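Local coordinates for protein CurJ (PDB 5TZ6) that is a polyketide synthase dehydratase domain that probably catalyses vinylogous dehydration in curacin biosynthesis, here inactivated and bound to a hydroxy-enoic acid, at residues E23-Y29 with T91-T97; I76-L82 with A132-T136; A142-Q146 with T249-S253. The protein carries 1 engineered substitution. All blocks are in the same frame, centred on the assembly; numbering follows the deposited sequence.

Interaction 1: E23-Y29 with T91-T97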
ATOM      1  N   GLU A  23      -2.378  -2.844  11.989  1.00 80.26           N
ATOM      2  CA  GLU A  23      -3.312  -3.354  10.994  1.00 73.95           C
ATOM      3  C   GLU A  23      -2.590  -3.774   9.714  1.00 73.56           C
ATOM      4  O   GLU A  23      -1.503  -3.290   9.391  1.00 77.95           O
ATOM      5  CB  GLU A  23      -4.388  -2.316  10.662  1.00 70.39           C
ATOM      6  CG  GLU A  23      -5.340  -2.008  11.802  1.00 78.01           C
ATOM      7  CD  GLU A  23      -4.888  -0.829  12.637  1.00 94.04           C
ATOM      8  OE1 GLU A  23      -3.843  -0.228  12.309  1.00 94.09           O
ATOM      9  OE2 GLU A  23      -5.578  -0.505  13.627  1.00109.09           O
ATOM     10  N   ILE A  24      -3.226  -4.680   8.975  1.00 72.47           N
ATOM     11  CA  ILE A  24      -2.814  -5.058   7.629  1.00 67.85           C
ATOM     12  C   ILE A  24      -3.846  -4.508   6.657  1.00 61.48           C
ATOM     13  O   ILE A  24      -5.053  -4.584   6.910  1.00 56.49           O
ATOM     14  CB  ILE A  24      -2.679  -6.585   7.477  1.00 66.26           C
ATOM     15  CG1 ILE A  24      -1.657  -7.137   8.465  1.00 71.99           C
ATOM     16  CG2 ILE A  24      -2.297  -6.949   6.050  1.00 69.10           C
ATOM     17  CD1 ILE A  24      -1.491  -8.637   8.367  1.00 86.46           C
ATOM     18  N   PHE A  25      -3.377  -3.949   5.547  1.00 64.92           N
ATOM     19  CA  PHE A  25      -4.253  -3.272   4.605  1.00 61.74           C
ATOM     20  C   PHE A  25      -4.211  -3.948   3.244  1.00 62.57           C
ATOM     21  O   PHE A  25      -3.149  -4.373   2.783  1.00 67.93           O
ATOM     22  CB  PHE A  25      -3.865  -1.799   4.457  1.00 61.31           C
ATOM     23  CG  PHE A  25      -3.997  -1.008   5.727  1.00 68.46           C
ATOM     24  CD1 PHE A  25      -2.924  -0.886   6.599  1.00 69.12           C
ATOM     25  CD2 PHE A  25      -5.189  -0.380   6.047  1.00 69.36           C
ATOM     26  CE1 PHE A  25      -3.044  -0.156   7.771  1.00 70.56           C
ATOM     27  CE2 PHE A  25      -5.317   0.350   7.218  1.00 68.67           C
ATOM     28  CZ  PHE A  25      -4.242   0.462   8.081  1.00 68.30           C
ATOM     29  N   PHE A  26      -5.375  -4.053   2.613  1.00 60.34           N
ATOM     30  CA  PHE A  26      -5.483  -4.397   1.202  1.00 59.28           C
ATOM     31  C   PHE A  26      -6.242  -3.296   0.476  1.00 57.75           C
ATOM     32  O   PHE A  26      -7.223  -2.756   0.998  1.00 59.45           O
ATOM     33  CB  PHE A  26      -6.159  -5.755   1.010  1.00 56.57           C
ATOM     34  CG  PHE A  26      -5.384  -6.897   1.605  1.00 55.45           C
ATOM     35  CD1 PHE A  26      -5.558  -7.263   2.930  1.00 60.95           C
ATOM     36  CD2 PHE A  26      -4.456  -7.586   0.843  1.00 56.81           C
ATOM     37  CE1 PHE A  26      -4.829  -8.312   3.478  1.00 67.89           C
ATOM     38  CE2 PHE A  26      -3.722  -8.635   1.388  1.00 61.97           C
ATOM     39  CZ  PHE A  26      -3.912  -8.998   2.706  1.00 62.84           C
ATOM     40  N   GLU A  27      -5.765  -2.942  -0.713  1.00 56.47           N
ATOM     41  CA  GLU A  27      -6.278  -1.805  -1.459  1.00 67.77           C
ATOM     42  C   GLU A  27      -6.632  -2.227  -2.875  1.00 74.08           C
ATOM     43  O   GLU A  27      -5.878  -2.960  -3.531  1.00 80.43           O
ATOM     44  CB  GLU A  27      -5.264  -0.653  -1.501  1.00 78.18           C
ATOM     45  CG  GLU A  27      -5.819   0.619  -2.122  1.00 93.18           C
ATOM     46  CD  GLU A  27      -4.875   1.799  -1.986  1.00109.87           C
ATOM     47  OE1 GLU A  27      -4.912   2.472  -0.933  1.00120.80           O
ATOM     48  OE2 GLU A  27      -4.100   2.055  -2.933  1.00116.24           O
ATOM     49  N   SER A  28      -7.774  -1.727  -3.340  1.00 69.85           N
ATOM     50  CA  SER A  28      -8.413  -2.167  -4.567  1.00 69.11           C
ATOM     51  C   SER A  28      -9.173  -0.983  -5.143  1.00 66.85           C
ATOM     52  O   SER A  28      -9.658  -0.129  -4.398  1.00 60.60           O
ATOM     53  CB  SER A  28      -9.356  -3.344  -4.312  1.00 76.45           C
ATOM     54  OG  SER A  28      -9.660  -4.016  -5.520  1.00 97.45           O
ATOM     55  N   TYR A  29      -9.261  -0.923  -6.471  1.00 68.22           N
ATOM     56  CA  TYR A  29      -9.882   0.211  -7.158  1.00 71.59           C
ATOM     57  C   TYR A  29     -11.135  -0.280  -7.879  1.00 72.11           C
ATOM     58  O   TYR A  29     -11.050  -0.904  -8.941  1.00 79.61           O
ATOM     59  CB  TYR A  29      -8.892   0.867  -8.113  1.00 76.70           C
ATOM     60  CG  TYR A  29      -7.628   1.309  -7.416  1.00 80.39           C
ATOM     61  CD1 TYR A  29      -7.653   2.317  -6.461  1.00 76.60           C
ATOM     62  CD2 TYR A  29      -6.410   0.711  -7.707  1.00 86.66           C
ATOM     63  CE1 TYR A  29      -6.496   2.717  -5.813  1.00 81.32           C
ATOM     64  CE2 TYR A  29      -5.252   1.104  -7.067  1.00 93.31           C
ATOM     65  CZ  TYR A  29      -5.299   2.106  -6.121  1.00 90.98           C
ATOM     66  OH  TYR A  29      -4.138   2.494  -5.486  1.00 95.56           O
ATOM     67  N   THR A  91     -11.994   3.944  -4.204  1.00 60.50           N
ATOM     68  CA  THR A  91     -10.960   3.171  -3.527  1.00 55.47           C
ATOM     69  C   THR A  91     -11.571   2.367  -2.387  1.00 58.41           C
ATOM     70  O   THR A  91     -12.268   2.915  -1.526  1.00 58.31           O
ATOM     71  CB  THR A  91      -9.852   4.079  -2.991  1.00 62.98           C
ATOM     72  OG1 THR A  91      -9.226   4.770  -4.077  1.00 68.25           O
ATOM     73  CG2 THR A  91      -8.799   3.252  -2.262  1.00 62.11           C
ATOM     74  N   VAL A  92     -11.290   1.068  -2.373  1.00 54.44           N
ATOM     75  CA  VAL A  92     -11.800   0.145  -1.368  1.00 51.45           C
ATOM     76  C   VAL A  92     -10.624  -0.481  -0.642  1.00 54.07           C
ATOM     77  O   VAL A  92      -9.678  -0.965  -1.279  1.00 62.99           O
ATOM     78  CB  VAL A  92     -12.684  -0.944  -1.998  1.00 55.79           C
ATOM     79  CG1 VAL A  92     -13.115  -1.944  -0.943  1.00 46.30           C
ATOM     80  CG2 VAL A  92     -13.888  -0.308  -2.660  1.00 52.84           C
ATOM     81  N   GLN A  93     -10.683  -0.476   0.685  1.00 52.52           N
ATOM     82  CA  GLN A  93      -9.642  -1.054   1.517  1.00 50.54           C
ATOM     83  C   GLN A  93     -10.248  -2.082   2.458  1.00 56.02           C
ATOM     84  O   GLN A  93     -11.368  -1.905   2.957  1.00 47.78           O
ATOM     85  CB  GLN A  93      -8.912   0.005   2.333  1.00 45.12           C
ATOM     86  CG  GLN A  93      -8.113   1.002   1.526  1.00 46.08           C
ATOM     87  CD  GLN A  93      -7.481   2.052   2.416  1.00 56.54           C
ATOM     88  OE1 GLN A  93      -7.968   2.317   3.516  1.00 60.60           O
ATOM     89  NE2 GLN A  93      -6.378   2.636   1.960  1.00 60.02           N
ATOM     90  N   VAL A  94      -9.512  -3.175   2.647  1.00 54.06           N
ATOM     91  CA  VAL A  94      -9.752  -4.140   3.708  1.00 48.56           C
ATOM     92  C   VAL A  94      -8.744  -3.871   4.813  1.00 59.70           C
ATOM     93  O   VAL A  94      -7.530  -3.851   4.565  1.00 67.39           O
ATOM     94  CB  VAL A  94      -9.626  -5.582   3.193  1.00 51.39           C
ATOM     95  CG1 VAL A  94      -9.832  -6.568   4.335  1.00 48.72           C
ATOM     96  CG2 VAL A  94     -10.629  -5.830   2.077  1.00 52.28           C
ATOM     97  N   VAL A  95      -9.239  -3.687   6.030  1.00 59.45           N
ATOM     98  CA  VAL A  95      -8.407  -3.375   7.184  1.00 58.39           C
ATOM     99  C   VAL A  95      -8.546  -4.523   8.168  1.00 61.23           C
ATOM    100  O   VAL A  95      -9.658  -4.824   8.630  1.00 62.53           O
ATOM    101  CB  VAL A  95      -8.798  -2.038   7.831  1.00 51.18           C
ATOM    102  CG1 VAL A  95      -7.796  -1.657   8.907  1.00 51.60           C
ATOM    103  CG2 VAL A  95      -8.894  -0.947   6.769  1.00 44.61           C
ATOM    104  N   LEU A  96      -7.428  -5.180   8.458  1.00 52.07           N
ATOM    105  CA  LEU A  96      -7.376  -6.343   9.332  1.00 53.76           C
ATOM    106  C   LEU A  96      -6.634  -5.970  10.613  1.00 61.09           C
ATOM    107  O   LEU A  96      -5.455  -5.600  10.572  1.00 65.28           O
ATOM    108  CB  LEU A  96      -6.690  -7.519   8.632  1.00 53.09           C
ATOM    109  CG  LEU A  96      -7.252  -8.045   7.311  1.00 55.50           C
ATOM    110  CD1 LEU A  96      -6.490  -9.287   6.886  1.00 54.12           C
ATOM    111  CD2 LEU A  96      -8.742  -8.349   7.428  1.00 52.97           C
ATOM    112  N   THR A  97      -7.323  -6.090  11.743  1.00 56.54           N
ATOM    113  CA  THR A  97      -6.752  -5.858  13.053  1.00 60.92           C
ATOM    114  C   THR A  97      -6.481  -7.204  13.697  1.00 56.02           C
ATOM    115  O   THR A  97      -7.408  -8.026  13.795  1.00 55.83           O
ATOM    116  CB  THR A  97      -7.704  -5.044  13.922  1.00 58.45           C
ATOM    117  OG1 THR A  97      -7.873  -3.746  13.349  1.00 61.22           O
ATOM    118  CG2 THR A  97      -7.136  -4.898  15.359  1.00 55.33           C
TER
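E27 and Q93 stand next to each other and point the same way, and Q93 NE2 reaches the E27 carboxylate at 3.2 Å from OE1. OE1 accepts through its anti lone pair, and the amide and carboxylate planes lie only 10° apart. E27 gets there with CG anti to its backbone N (chi1 -173°) and an extended chain; its other oxygen, OE2, accepts a weak bond from the Y29 hydroxyl. On the same face V95 reaches the F25 ring obliquely, CG1 3.6 Å from CE2. The opposite face is greasier: F26 CB sits 4.1 Å from V94 CB, while L96 CD1 meets the edge of the F26 ring at CE1, 3.9 Å away.

Between these two layers of side chains the strands run antiparallel, at 163°, as neighbours in the hotdog fold. Paired backbone bonds recur at I24–L96, F26–V94 and S28–V92; at the last, S28 N lies 2.9 Å from V92 O.

Further out, helix 51-65 packs on F26 and V94. The E27 and F25 face meets the second subunit: S18 and Q17 of that chain hold the Q93 amide, and F16 of that chain meets the F25 ring.

Interaction 2: I76-L82 with A132-T136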
ATOM      1  N   ILE A  76     -20.673 -11.342  10.297  1.00 39.56           N
ATOM      2  CA  ILE A  76     -20.615 -10.380   9.203  1.00 44.07           C
ATOM      3  C   ILE A  76     -21.797  -9.425   9.292  1.00 48.44           C
ATOM      4  O   ILE A  76     -22.947  -9.855   9.446  1.00 42.05           O
ATOM      5  CB  ILE A  76     -20.618 -11.105   7.848  1.00 43.72           C
ATOM      6  CG1 ILE A  76     -19.501 -12.149   7.787  1.00 42.88           C
ATOM      7  CG2 ILE A  76     -20.526 -10.101   6.706  1.00 38.39           C
ATOM      8  CD1 ILE A  76     -19.659 -13.126   6.646  1.00 44.46           C
ATOM      9  N   LEU A  77     -21.525  -8.130   9.146  1.00 50.70           N
ATOM     10  CA  LEU A  77     -22.568  -7.130   8.973  1.00 42.44           C
ATOM     11  C   LEU A  77     -22.202  -6.244   7.792  1.00 46.43           C
ATOM     12  O   LEU A  77     -21.021  -6.077   7.465  1.00 41.32           O
ATOM     13  CB  LEU A  77     -22.757  -6.284  10.239  1.00 37.77           C
ATOM     14  CG  LEU A  77     -23.402  -7.046  11.397  1.00 38.70           C
ATOM     15  CD1 LEU A  77     -23.326  -6.262  12.714  1.00 39.95           C
ATOM     16  CD2 LEU A  77     -24.840  -7.441  11.050  1.00 39.43           C
ATOM     17  N   PHE A  78     -23.226  -5.678   7.149  1.00 40.11           N
ATOM     18  CA  PHE A  78     -23.067  -4.790   5.997  1.00 47.10           C
ATOM     19  C   PHE A  78     -23.639  -3.422   6.357  1.00 50.20           C
ATOM     20  O   PHE A  78     -24.795  -3.119   6.032  1.00 50.81           O
ATOM     21  CB  PHE A  78     -23.754  -5.377   4.765  1.00 46.30           C
ATOM     22  CG  PHE A  78     -23.275  -6.760   4.409  1.00 49.58           C
ATOM     23  CD1 PHE A  78     -22.017  -6.957   3.861  1.00 51.13           C
ATOM     24  CD2 PHE A  78     -24.086  -7.861   4.618  1.00 50.38           C
ATOM     25  CE1 PHE A  78     -21.575  -8.234   3.536  1.00 46.57           C
ATOM     26  CE2 PHE A  78     -23.652  -9.137   4.290  1.00 53.16           C
ATOM     27  CZ  PHE A  78     -22.395  -9.325   3.745  1.00 42.80           C
ATOM     28  N   PRO A  79     -22.870  -2.577   7.045  1.00 52.14           N
ATOM     29  CA  PRO A  79     -23.451  -1.312   7.538  1.00 43.51           C
ATOM     30  C   PRO A  79     -23.977  -0.391   6.445  1.00 49.63           C
ATOM     31  O   PRO A  79     -25.011   0.259   6.644  1.00 53.86           O
ATOM     32  CB  PRO A  79     -22.290  -0.668   8.308  1.00 48.83           C
ATOM     33  CG  PRO A  79     -21.338  -1.790   8.610  1.00 41.25           C
ATOM     34  CD  PRO A  79     -21.474  -2.764   7.476  1.00 42.84           C
ATOM     35  N   GLN A  80     -23.310  -0.324   5.294  1.00 54.76           N
ATOM     36  CA  GLN A  80     -23.649   0.646   4.257  1.00 43.56           C
ATOM     37  C   GLN A  80     -23.310   0.070   2.889  1.00 45.14           C
ATOM     38  O   GLN A  80     -22.187  -0.396   2.669  1.00 51.87           O
ATOM     39  CB  GLN A  80     -22.886   1.961   4.462  1.00 51.34           C
ATOM     40  CG  GLN A  80     -23.349   3.100   3.570  1.00 60.91           C
ATOM     41  CD  GLN A  80     -22.647   4.410   3.877  1.00 74.98           C
ATOM     42  OE1 GLN A  80     -22.101   4.599   4.965  1.00 85.06           O
ATOM     43  NE2 GLN A  80     -22.640   5.317   2.906  1.00 83.71           N
ATOM     44  N   ALA A  81     -24.273   0.121   1.973  1.00 56.99           N
ATOM     45  CA  ALA A  81     -24.055  -0.370   0.620  1.00 48.82           C
ATOM     46  C   ALA A  81     -23.085   0.531  -0.133  1.00 56.32           C
ATOM     47  O   ALA A  81     -23.031   1.745   0.083  1.00 58.50           O
ATOM     48  CB  ALA A  81     -25.378  -0.449  -0.142  1.00 51.46           C
ATOM     49  N   LEU A  82     -22.312  -0.078  -1.025  1.00 52.40           N
ATOM     50  CA  LEU A  82     -21.360   0.642  -1.860  1.00 55.54           C
ATOM     51  C   LEU A  82     -21.969   0.867  -3.241  1.00 57.05           C
ATOM     52  O   LEU A  82     -22.344  -0.091  -3.923  1.00 62.56           O
ATOM     53  CB  LEU A  82     -20.045  -0.127  -1.968  1.00 48.08           C
ATOM     54  CG  LEU A  82     -19.058   0.377  -3.020  1.00 52.40           C
ATOM     55  CD1 LEU A  82     -18.866   1.881  -2.913  1.00 58.59           C
ATOM     56  CD2 LEU A  82     -17.730  -0.335  -2.864  1.00 58.94           C
ATOM     57  N   ALA A 132     -16.658   5.387   4.088  1.00 56.76           N
ATOM     58  CA  ALA A 132     -17.811   4.564   4.413  1.00 58.77           C
ATOM     59  C   ALA A 132     -17.364   3.150   4.754  1.00 54.54           C
ATOM     60  O   ALA A 132     -16.372   2.650   4.219  1.00 53.10           O
ATOM     61  CB  ALA A 132     -18.812   4.526   3.255  1.00 57.45           C
ATOM     62  N   VAL A 133     -18.106   2.513   5.657  1.00 51.92           N
ATOM     63  CA  VAL A 133     -17.870   1.122   6.031  1.00 47.46           C
ATOM     64  C   VAL A 133     -18.909   0.252   5.336  1.00 47.96           C
ATOM     65  O   VAL A 133     -20.120   0.491   5.451  1.00 58.25           O
ATOM     66  CB  VAL A 133     -17.920   0.939   7.557  1.00 58.82           C
ATOM     67  CG1 VAL A 133     -17.697  -0.516   7.922  1.00 61.72           C
ATOM     68  CG2 VAL A 133     -16.880   1.823   8.226  1.00 61.16           C
ATOM     69  N   HIS A 134     -18.439  -0.754   4.603  1.00 47.66           N
ATOM     70  CA  HIS A 134     -19.321  -1.629   3.851  1.00 52.09           C
ATOM     71  C   HIS A 134     -19.418  -3.033   4.413  1.00 50.83           C
ATOM     72  O   HIS A 134     -20.411  -3.719   4.141  1.00 52.58           O
ATOM     73  CB  HIS A 134     -18.861  -1.708   2.390  1.00 51.30           C
ATOM     74  CG  HIS A 134     -18.707  -0.367   1.749  1.00 58.94           C
ATOM     75  ND1 HIS A 134     -19.737   0.548   1.691  1.00 55.49           N
ATOM     76  CD2 HIS A 134     -17.644   0.223   1.153  1.00 61.12           C
ATOM     77  CE1 HIS A 134     -19.317   1.640   1.079  1.00 66.97           C
ATOM     78  NE2 HIS A 134     -18.051   1.469   0.743  1.00 63.69           N
ATOM     79  N   ALA A 135     -18.438  -3.474   5.197  1.00 48.42           N
ATOM     80  CA  ALA A 135     -18.612  -4.771   5.840  1.00 44.19           C
ATOM     81  C   ALA A 135     -17.702  -4.846   7.049  1.00 45.37           C
ATOM     82  O   ALA A 135     -16.636  -4.239   7.073  1.00 51.40           O
ATOM     83  CB  ALA A 135     -18.321  -5.930   4.874  1.00 45.32           C
ATOM     84  N   THR A 136     -18.144  -5.581   8.060  1.00 43.32           N
ATOM     85  CA  THR A 136     -17.345  -5.770   9.257  1.00 50.70           C
ATOM     86  C   THR A 136     -17.482  -7.214   9.690  1.00 45.13           C
ATOM     87  O   THR A 136     -18.455  -7.889   9.342  1.00 47.49           O
ATOM     88  CB  THR A 136     -17.785  -4.820  10.378  1.00 49.43           C
ATOM     89  OG1 THR A 136     -19.170  -5.032  10.662  1.00 52.71           O
ATOM     90  CG2 THR A 136     -17.608  -3.390   9.935  1.00 50.66           C
TER
HETATM   91  O   HOH W   1     -22.294  -3.536   2.176  1.00 50.71           O
HETATM   92  O   HOH W   2     -20.906   3.519   6.796  1.00 70.59           O
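The carbonyl oxygen of Q80 is gripped twice: H134 ND1 donates to Q80 O at 2.8 Å, and water 1 donates at 3.2 Å from the same Q80 O. The imidazole bond is straight, with an N-H...O angle of 162°, and the oxygen lies almost in the ring plane, although ND1 sits well above the plane of the carbonyl. Water 1 also donates to H134 O at 2.7 Å, so it ties both backbones together beside the ring.

L82 lies across one face of that ring, its CB 3.6 Å from the H134 ring centroid and nearly on the normal, a CH-pi contact. A132 O stands over the opposite face, off toward the rim. At the far side of the ring NE2 is hydrogen-bonded to S109, so bonds at both nitrogens fix its rotation.

P79 CG meets V133 CG1 at 3.9 Å, and F78 turns the edge of its ring to H134 O, with CD1 3.6 Å from that oxygen. Farther along, L77 and T136 form an antiparallel hydrogen-bonded pair, T136 N to L77 O at 3.0 Å, where strand 71-77 still runs beside strand 132-141. Beyond it the chain leaves the sheet toward the bound hydroxy-enoic acid, about 4 Å from the A81 side chain. On its other edge strand 132-141 breaks its regular pairing: H134 and A135 both face V107, which makes a classic beta bulge.

Interaction 3: A142-Q146 with T249-S253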
ATOM      1  N   ALA A 142      -9.842 -22.024   9.002  1.00 79.75           N
ATOM      2  CA  ALA A 142     -10.779 -23.074   9.348  1.00 82.50           C
ATOM      3  C   ALA A 142     -10.179 -24.398   8.907  1.00 91.54           C
ATOM      4  O   ALA A 142      -9.090 -24.449   8.325  1.00 95.43           O
ATOM      5  CB  ALA A 142     -12.148 -22.839   8.702  1.00 81.19           C
ATOM      6  N   ASN A 143     -10.889 -25.475   9.202  1.00 95.46           N
ATOM      7  CA  ASN A 143     -10.494 -26.823   8.829  1.00113.55           C
ATOM      8  C   ASN A 143     -11.489 -27.404   7.832  1.00107.94           C
ATOM      9  O   ASN A 143     -12.587 -26.875   7.627  1.00 97.07           O
ATOM     10  CB  ASN A 143     -10.367 -27.715  10.068  1.00123.79           C
ATOM     11  CG  ASN A 143     -11.391 -27.378  11.127  1.00118.20           C
ATOM     12  OD1 ASN A 143     -12.575 -27.673  10.979  1.00110.13           O
ATOM     13  ND2 ASN A 143     -10.938 -26.746  12.208  1.00117.48           N
ATOM     14  N   ALA A 144     -11.078 -28.495   7.193  1.00111.60           N
ATOM     15  CA  ALA A 144     -11.922 -29.152   6.211  1.00120.29           C
ATOM     16  C   ALA A 144     -13.011 -29.950   6.916  1.00129.65           C
ATOM     17  O   ALA A 144     -12.827 -30.439   8.032  1.00137.58           O
ATOM     18  CB  ALA A 144     -11.093 -30.068   5.311  1.00126.59           C
ATOM     19  N   GLU A 145     -14.163 -30.062   6.252  1.00135.96           N
ATOM     20  CA  GLU A 145     -15.328 -30.701   6.853  1.00152.86           C
ATOM     21  C   GLU A 145     -16.167 -31.383   5.781  1.00156.00           C
ATOM     22  O   GLU A 145     -17.400 -31.408   5.860  1.00152.13           O
ATOM     23  CB  GLU A 145     -16.186 -29.685   7.611  1.00160.00           C
ATOM     24  CG  GLU A 145     -15.406 -28.727   8.492  1.00170.66           C
ATOM     25  CD  GLU A 145     -16.306 -27.741   9.208  1.00172.12           C
ATOM     26  OE1 GLU A 145     -16.945 -28.132  10.208  1.00177.22           O
ATOM     27  OE2 GLU A 145     -16.381 -26.575   8.764  1.00164.02           O
ATOM     28  N   GLN A 146     -15.514 -31.945   4.772  1.00164.25           N
ATOM     29  CA  GLN A 146     -16.218 -32.403   3.577  1.00169.89           C
ATOM     30  C   GLN A 146     -16.543 -33.899   3.581  1.00184.36           C
ATOM     31  O   GLN A 146     -15.649 -34.731   3.738  1.00195.74           O
ATOM     32  CB  GLN A 146     -15.389 -32.044   2.339  1.00167.78           C
ATOM     33  CG  GLN A 146     -15.477 -30.570   1.962  1.00148.57           C
ATOM     34  CD  GLN A 146     -14.165 -30.006   1.450  1.00144.07           C
ATOM     35  OE1 GLN A 146     -13.178 -29.929   2.187  1.00147.41           O
ATOM     36  NE2 GLN A 146     -14.147 -29.604   0.183  1.00136.22           N
ATOM     37  N   THR A 249     -17.996 -20.242   5.471  1.00 45.06           N
ATOM     38  CA  THR A 249     -16.789 -21.047   5.361  1.00 59.43           C
ATOM     39  C   THR A 249     -16.487 -21.339   3.898  1.00 55.14           C
ATOM     40  O   THR A 249     -17.348 -21.840   3.164  1.00 50.28           O
ATOM     41  CB  THR A 249     -16.914 -22.352   6.150  1.00 57.30           C
ATOM     42  OG1 THR A 249     -17.303 -22.061   7.496  1.00 61.71           O
ATOM     43  CG2 THR A 249     -15.583 -23.101   6.157  1.00 61.18           C
ATOM     44  N   PHE A 250     -15.270 -21.002   3.488  1.00 48.62           N
ATOM     45  CA  PHE A 250     -14.725 -21.353   2.188  1.00 51.38           C
ATOM     46  C   PHE A 250     -13.766 -22.522   2.376  1.00 60.12           C
ATOM     47  O   PHE A 250     -12.797 -22.418   3.138  1.00 65.91           O
ATOM     48  CB  PHE A 250     -14.007 -20.155   1.569  1.00 55.00           C
ATOM     49  CG  PHE A 250     -13.224 -20.481   0.327  1.00 60.36           C
ATOM     50  CD1 PHE A 250     -13.865 -20.743  -0.880  1.00 60.27           C
ATOM     51  CD2 PHE A 250     -11.840 -20.527   0.366  1.00 62.75           C
ATOM     52  CE1 PHE A 250     -13.128 -21.037  -2.023  1.00 63.82           C
ATOM     53  CE2 PHE A 250     -11.101 -20.825  -0.770  1.00 67.28           C
ATOM     54  CZ  PHE A 250     -11.747 -21.081  -1.965  1.00 67.57           C
ATOM     55  N   TYR A 251     -14.046 -23.632   1.692  1.00 55.75           N
ATOM     56  CA  TYR A 251     -13.233 -24.843   1.772  1.00 63.53           C
ATOM     57  C   TYR A 251     -12.201 -24.915   0.650  1.00 59.06           C
ATOM     58  O   TYR A 251     -11.001 -25.012   0.914  1.00 70.51           O
ATOM     59  CB  TYR A 251     -14.144 -26.078   1.760  1.00 66.62           C
ATOM     60  CG  TYR A 251     -15.074 -26.125   2.948  1.00 70.85           C
ATOM     61  CD1 TYR A 251     -14.664 -26.684   4.150  1.00 81.43           C
ATOM     62  CD2 TYR A 251     -16.350 -25.584   2.878  1.00 70.64           C
ATOM     63  CE1 TYR A 251     -15.504 -26.719   5.245  1.00 85.18           C
ATOM     64  CE2 TYR A 251     -17.202 -25.613   3.970  1.00 72.88           C
ATOM     65  CZ  TYR A 251     -16.774 -26.182   5.148  1.00 78.27           C
ATOM     66  OH  TYR A 251     -17.612 -26.215   6.236  1.00 75.89           O
ATOM     67  N   ASN A 252     -12.647 -24.878  -0.603  1.00 65.70           N
ATOM     68  CA  ASN A 252     -11.736 -24.893  -1.740  1.00 81.46           C
ATOM     69  C   ASN A 252     -12.480 -24.422  -2.981  1.00 79.85           C
ATOM     70  O   ASN A 252     -13.703 -24.553  -3.072  1.00 81.49           O
ATOM     71  CB  ASN A 252     -11.136 -26.288  -1.966  1.00 99.71           C
ATOM     72  CG  ASN A 252     -12.196 -27.355  -2.174  1.00108.18           C
ATOM     73  OD1 ASN A 252     -12.469 -28.154  -1.276  1.00102.37           O
ATOM     74  ND2 ASN A 252     -12.802 -27.370  -3.357  1.00110.92           N
ATOM     75  N   SER A 253     -11.730 -23.878  -3.935  1.00 84.22           N
ATOM     76  CA  SER A 253     -12.323 -23.380  -5.168  1.00 88.92           C
ATOM     77  C   SER A 253     -12.524 -24.527  -6.153  1.00 89.02           C
ATOM     78  O   SER A 253     -11.745 -25.481  -6.195  1.00 93.80           O
ATOM     79  CB  SER A 253     -11.442 -22.293  -5.786  1.00 99.22           C
ATOM     80  OG  SER A 253     -12.208 -21.404  -6.581  1.00110.62           O
TER
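The irregular loop 142-146 passes over the end of strand 239-250 and the turn that follows, the two directions 65° apart. Even at the nearest backbone approach, A144 CA stays 6.3 Å from Y251 CA, so side chains do the joining.

Y251 is the central one. Its CG lies anti to its own carbonyl carbon (chi1 -62°), which sends the ring out beneath the loop. The hydroxyl donates to E145 OE2, with Y251 OH 2.8 Å from that oxygen; it arrives from above the carboxylate plane. The E145 chain crosses the ring at about a right angle, with CG 3.8 Å from Y251 CE1. A144 CA lies at the ring's edge, and T249 CG2 sits over one face, 3.5 Å above the plane of Y251 and off toward the rim. At the other end of the ring, near Y251 CB, Q146 slides past in the opposite direction and gives a hydrogen bond from NE2 to N252 OD1 at 2.7 Å. A phenylalanine in place of Y251 would probably leave the E145 carboxylate without its hydroxyl mate and that side chain free to turn.

L288 and Q291 of strand 288-300 also touch Y251, so the loop leading to helix 151-157 is tied to the sheet by a buried ring. One bond runs from the hydroxyl of this buried tyrosine to the exposed E145 carboxylate, the other between the partly exposed amides of Q146 and N252; as Q146 is poorly ordered, the second is probably the more changeable.

Interactions 1 and 2 are neighbours, with centres 14 Å apart, and they touch where V92 CG2 packs 3.8 Å from L82 CD2. Their segments alternate along the chain: 23-29, 76-82, 91-97, then 132-136. Between them in the antiparallel run lies strand 102-110, flanked by strands 90-99 and 132-141. Interaction 3 comes later in sequence and stands apart, its centre 24 Å from that of interaction 1 and 25 Å from that of interaction 2. It is still connected to interaction 2, because strands 71-77 and 239-250 lie side by side. The contacts thus run from the subunit interface at 23-29 and 91-97 to strands 71-77 and 239-250, where the two hotdog halves probably join.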